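Local coordinates for replication protein B (Plasmid RSF1010, PDB 3H20) that acts as the primase of the plasmid, making the primers from which its DNA is replicated, at residues A[229-234]-A[243-248]; A[263-266]-A[270-273]. All blocks are in the same frame, centred on the assembly; numbering follows the deposited sequence.

How the contacts relate
Contact 1 joins helices 220-234 and 239-252; contact 2 follows further along the chain and joins helix 257-267 to the short helix 269-272. Their centres lie 13 Å apart, on the same side of the chain's centre and far from it, in the C-terminal helical bundle. They meet at Asp243, whose OD2 lies 3.5 Å from Met264 CE and 3.6 Å from Ala270 CB. The carboxylate is also hydrogen-bonded by Tyr224, Ser268 and Tyr282, linking helices 220-234, 239-252 and 279-291 and the turn at Ser268. Both contacts lie far from the diphosphate pocket of Tyr62, Arg145, Asn151 and Lys153 and are packing within the bundle.

Contact 1. Residues A[229-234]-A[243-248]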
loop_
_atom_site.group_PDB
_atom_site.type_symbol
_atom_site.label_atom_id
_atom_site.label_comp_id
_atom_site.label_asym_id
_atom_site.label_seq_id
_atom_site.Cartn_x
_atom_site.Cartn_y
_atom_site.Cartn_z
ATOM N N ALA A 229 -26.921 14.307 20.503
ATOM C CA ALA A 229 -26.506 15.637 20.047
ATOM C C ALA A 229 -27.248 16.102 18.788
ATOM O O ALA A 229 -27.487 17.298 18.609
ATOM C CB ALA A 229 -24.996 15.678 19.827
ATOM N N GLY A 230 -27.602 15.152 17.925
ATOM C CA GLY A 230 -28.397 15.440 16.734
ATOM C C GLY A 230 -29.898 15.345 16.964
ATOM O O GLY A 230 -30.674 16.052 16.318
ATOM N N LEU A 231 -30.311 14.476 17.887
ATOM C CA LEU A 231 -31.735 14.251 18.139
ATOM C C LEU A 231 -32.408 15.426 18.845
ATOM O O LEU A 231 -33.543 15.781 18.514
ATOM C CB LEU A 231 -31.964 12.948 18.915
ATOM C CG LEU A 231 -31.918 11.629 18.131
ATOM C CD1 LEU A 231 -31.777 10.435 19.072
ATOM C CD2 LEU A 231 -33.147 11.459 17.240
ATOM N N VAL A 232 -31.696 16.029 19.799
ATOM C CA VAL A 232 -32.237 17.122 20.622
ATOM C C VAL A 232 -32.425 18.427 19.837
ATOM O O VAL A 232 -33.148 19.323 20.273
ATOM C CB VAL A 232 -31.390 17.384 21.909
ATOM C CG1 VAL A 232 -31.259 16.116 22.745
ATOM C CG2 VAL A 232 -30.012 17.963 21.568
ATOM N N LYS A 233 -31.776 18.521 18.680
ATOM C CA LYS A 233 -31.950 19.663 17.792
ATOM C C LYS A 233 -33.312 19.657 17.089
ATOM O O LYS A 233 -33.924 20.716 16.915
ATOM C CB LYS A 233 -30.798 19.756 16.783
ATOM C CG LYS A 233 -29.455 20.058 17.441
ATOM C CD LYS A 233 -28.377 20.422 16.438
ATOM C CE LYS A 233 -27.140 20.949 17.161
ATOM N NZ LYS A 233 -26.167 21.613 16.246
ATOM N N ARG A 234 -33.790 18.477 16.694
ATOM C CA ARG A 234 -35.102 18.375 16.041
ATOM C C ARG A 234 -36.249 17.942 16.967
ATOM O O ARG A 234 -37.414 18.244 16.690
ATOM C CB ARG A 234 -35.048 17.534 14.750
ATOM C CG ARG A 234 -34.577 16.092 14.880
ATOM C CD ARG A 234 -34.177 15.547 13.504
ATOM N NE ARG A 234 -34.035 14.090 13.473
ATOM C CZ ARG A 234 -32.942 13.424 13.847
ATOM N NH1 ARG A 234 -31.875 14.079 14.298
ATOM N NH2 ARG A 234 -32.917 12.098 13.777
ATOM N N ASP A 243 -34.370 9.894 23.914
ATOM C CA ASP A 243 -33.861 8.685 24.566
ATOM C C ASP A 243 -34.303 7.431 23.812
ATOM O O ASP A 243 -33.495 6.542 23.552
ATOM C CB ASP A 243 -34.363 8.578 26.010
ATOM C CG ASP A 243 -33.521 9.374 27.011
ATOM O OD1 ASP A 243 -32.477 9.956 26.647
ATOM O OD2 ASP A 243 -33.921 9.406 28.192
ATOM N N PHE A 244 -35.592 7.364 23.484
ATOM C CA PHE A 244 -36.164 6.200 22.816
ATOM C C PHE A 244 -35.454 5.923 21.481
ATOM O O PHE A 244 -35.092 4.783 21.191
ATOM C CB PHE A 244 -37.668 6.394 22.599
ATOM C CG PHE A 244 -38.332 5.243 21.901
ATOM C CD1 PHE A 244 -38.831 4.169 22.625
ATOM C CD2 PHE A 244 -38.448 5.225 20.514
ATOM C CE1 PHE A 244 -39.444 3.095 21.980
ATOM C CE2 PHE A 244 -39.049 4.152 19.860
ATOM C CZ PHE A 244 -39.551 3.091 20.598
ATOM N N ILE A 245 -35.276 6.965 20.674
ATOM C CA ILE A 245 -34.632 6.811 19.364
ATOM C C ILE A 245 -33.147 6.439 19.492
ATOM O O ILE A 245 -32.649 5.594 18.742
ATOM C CB ILE A 245 -34.822 8.067 18.463
ATOM C CG1 ILE A 245 -36.313 8.319 18.195
ATOM C CG2 ILE A 245 -34.065 7.902 17.150
ATOM C CD1 ILE A 245 -36.621 9.583 17.416
ATOM N N ALA A 246 -32.441 7.070 20.429
ATOM C CA ALA A 246 -31.042 6.725 20.691
ATOM C C ALA A 246 -30.920 5.267 21.169
ATOM O O ALA A 246 -30.087 4.508 20.663
ATOM C CB ALA A 246 -30.419 7.697 21.709
ATOM N N ALA A 247 -31.774 4.873 22.109
ATOM C CA ALA A 247 -31.799 3.489 22.602
ATOM C C ALA A 247 -32.083 2.494 21.479
ATOM O O ALA A 247 -31.467 1.429 21.417
ATOM C CB ALA A 247 -32.819 3.328 23.733
ATOM N N GLN A 248 -33.015 2.841 20.594
ATOM C CA GLN A 248 -33.336 1.977 19.453
ATOM C C GLN A 248 -32.117 1.792 18.536
ATOM O O GLN A 248 -31.876 0.689 18.035
ATOM C CB GLN A 248 -34.532 2.522 18.667
ATOM C CG GLN A 248 -34.944 1.616 17.512
ATOM C CD GLN A 248 -35.790 2.302 16.468
ATOM O OE1 GLN A 248 -36.074 3.494 16.569
ATOM N NE2 GLN A 248 -36.183 1.544 15.431
#
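Leu231 and Ala246 mark the closest backbone approach of the two helices, with Leu231 CA and Ala246 CA 8.0 Å apart. This is the packing of consecutive helices in the C-terminal helical bundle of the primase: 229-234 lies toward the end of helix 220-234, the chain turns through a short connection, and 243-248 lies within helix 239-252. The backbones keep their hydrogen bonds to themselves, as in Ala247 N to Asp243 O, and the junction between the segments is apolar.

Leu231 carries the contact. Its CB is directed toward the other helix, and both methyls of the fork rest on the same flank of Ile245, around CB and CG2. Leu231 CD2 goes to the branch methyl, Ile245 CG2, at 3.7 Å, and also touches the tip, Ile245 CD1, at 4.0 Å. Leu231 CD1 reaches deeper, to 3.9 Å from Ile245 CB and on to the backbone of the next residue. The two side chains meet at a slant instead of running alongside each other. In Leu231, chi1 of -79° places CG beside the backbone N and brings both methyls onto Ile245 and Ala246. In Ile245, with CG2 anti to the backbone N, this branch lies nearest to Leu231 CD2.

With an alanine in place of Leu231, a gap would probably open between the helices, and Ile245 CG2 would lose its partner. Around the pair, Cys242 adds to the packing on Leu231, Phe235 lies against Ile245, and Tyr224, Glu227 and Met228 of the first helix line Ala246. The small Ala246 lets the leucine come close to the helix backbone: Leu231 CD1 lies 4.0 Å from Ala246 CB and 3.7 Å from Ala246 N.

Contact 2. Residues A[263-266]-A[270-273]; sequences AMAE and ALAE
Leu271 meets Met264 and Ala265 mainly by placing a methyl against their backbone. The CA atoms of Leu271 and Ala265 are 6.8 Å apart, close for two helical pieces, and the leucine is the side chain that spans the interval. Leu271 CD2 lies 3.4 Å from Ala265 CA and equally near the oxygen of the preceding peptide, at 3.4 Å from Met264 O. The same methyl, Leu271 CD2, is also 3.4 Å from Ala265 O. Leu271 CB stands further back, 4.1 Å from Met264 O. Two polar groups of the helix end, the carbonyl oxygens of Met264 and Ala265, are thus partly covered by hydrocarbon.

Contacts between side chains are slighter. Ala265 CB points away from the leucine, and its distance to Leu271 CD2 is 4.4 Å. In Leu271, CG is anti to the backbone N (chi1 176°), which carries the fork across to helix 257-267, while the second torsion, 96°, departs from the usual staggered positions, a twist that may be the price of fitting CD2 against the backbone. Glu279 and Ile283 of helix 279-291 also touch the leucine. Met264 gives surface to the contact without its side chain coming near: it runs inward instead, to Tyr224 and Tyr282.

Hydrogen bonding belongs to the turn between the pieces. The backbone N of Leu271 donates to Ser268 OG, a residue three places earlier. The backbone bonds inside the two segments, Glu266 N to Ala263 O and Glu273 N to Ala270 O, are weak.

Together this is a short, weakly bonded helix, 269-272, that follows helix 257-267 through a turn at Ser268, within the C-terminal helical bundle.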
loop_
_atom_site.group_PDB
_atom_site.type_symbol
_atom_site.label_atom_id
_atom_site.label_comp_id
_atom_site.label_asym_id
_atom_site.label_seq_id
_atom_site.Cartn_x
_atom_site.Cartn_y
_atom_site.Cartn_z
ATOM N N ALA A 263 -25.777 3.977 30.241
ATOM C CA ALA A 263 -25.535 5.185 29.449
ATOM C C ALA A 263 -26.590 6.259 29.721
ATOM O O ALA A 263 -26.260 7.442 29.866
ATOM C CB ALA A 263 -25.487 4.845 27.960
ATOM N N MET A 264 -27.851 5.836 29.789
ATOM C CA MET A 264 -28.963 6.730 30.112
ATOM C C MET A 264 -28.814 7.281 31.529
ATOM O O MET A 264 -28.998 8.476 31.754
ATOM C CB MET A 264 -30.308 6.010 29.968
ATOM C CG MET A 264 -30.759 5.789 28.523
ATOM S SD MET A 264 -32.313 4.881 28.352
ATOM C CE MET A 264 -33.488 6.011 29.090
ATOM N N ALA A 265 -28.464 6.403 32.467
ATOM C CA ALA A 265 -28.277 6.775 33.869
ATOM C C ALA A 265 -27.251 7.894 34.034
ATOM O O ALA A 265 -27.391 8.747 34.912
ATOM C CB ALA A 265 -27.886 5.562 34.695
ATOM N N GLU A 266 -26.233 7.894 33.174
ATOM C CA GLU A 266 -25.131 8.854 33.260
ATOM C C GLU A 266 -25.405 10.165 32.521
ATOM O O GLU A 266 -25.036 11.233 33.010
ATOM C CB GLU A 266 -23.841 8.223 32.722
ATOM C CG GLU A 266 -22.568 9.022 33.003
ATOM C CD GLU A 266 -22.152 8.981 34.466
ATOM O OE1 GLU A 266 -22.392 7.946 35.128
ATOM O OE2 GLU A 266 -21.580 9.982 34.956
ATOM N N ALA A 270 -33.556 13.663 30.129
ATOM C CA ALA A 270 -34.907 13.230 30.514
ATOM C C ALA A 270 -34.909 12.462 31.842
ATOM O O ALA A 270 -35.835 12.602 32.649
ATOM C CB ALA A 270 -35.555 12.394 29.409
ATOM N N LEU A 271 -33.869 11.657 32.060
ATOM C CA LEU A 271 -33.719 10.880 33.290
ATOM C C LEU A 271 -33.465 11.763 34.507
ATOM O O LEU A 271 -34.015 11.509 35.579
ATOM C CB LEU A 271 -32.592 9.852 33.159
ATOM C CG LEU A 271 -32.301 9.064 34.441
ATOM C CD1 LEU A 271 -33.030 7.737 34.423
ATOM C CD2 LEU A 271 -30.814 8.868 34.646
ATOM N N ALA A 272 -32.626 12.785 34.346
ATOM C CA ALA A 272 -32.294 13.709 35.444
ATOM C C ALA A 272 -33.538 14.338 36.074
ATOM O O ALA A 272 -33.516 14.757 37.236
ATOM C CB ALA A 272 -31.340 14.788 34.963
ATOM N N GLU A 273 -34.616 14.387 35.294
ATOM C CA GLU A 273 -35.911 14.889 35.752
ATOM C C GLU A 273 -36.675 13.895 36.638
ATOM O O GLU A 273 -37.506 14.306 37.453
ATOM C CB GLU A 273 -36.772 15.289 34.550
ATOM C CG GLU A 273 -36.328 16.587 33.895
ATOM C CD GLU A 273 -37.299 17.074 32.836
ATOM O OE1 GLU A 273 -37.342 16.470 31.739
ATOM O OE2 GLU A 273 -38.000 18.080 33.098
#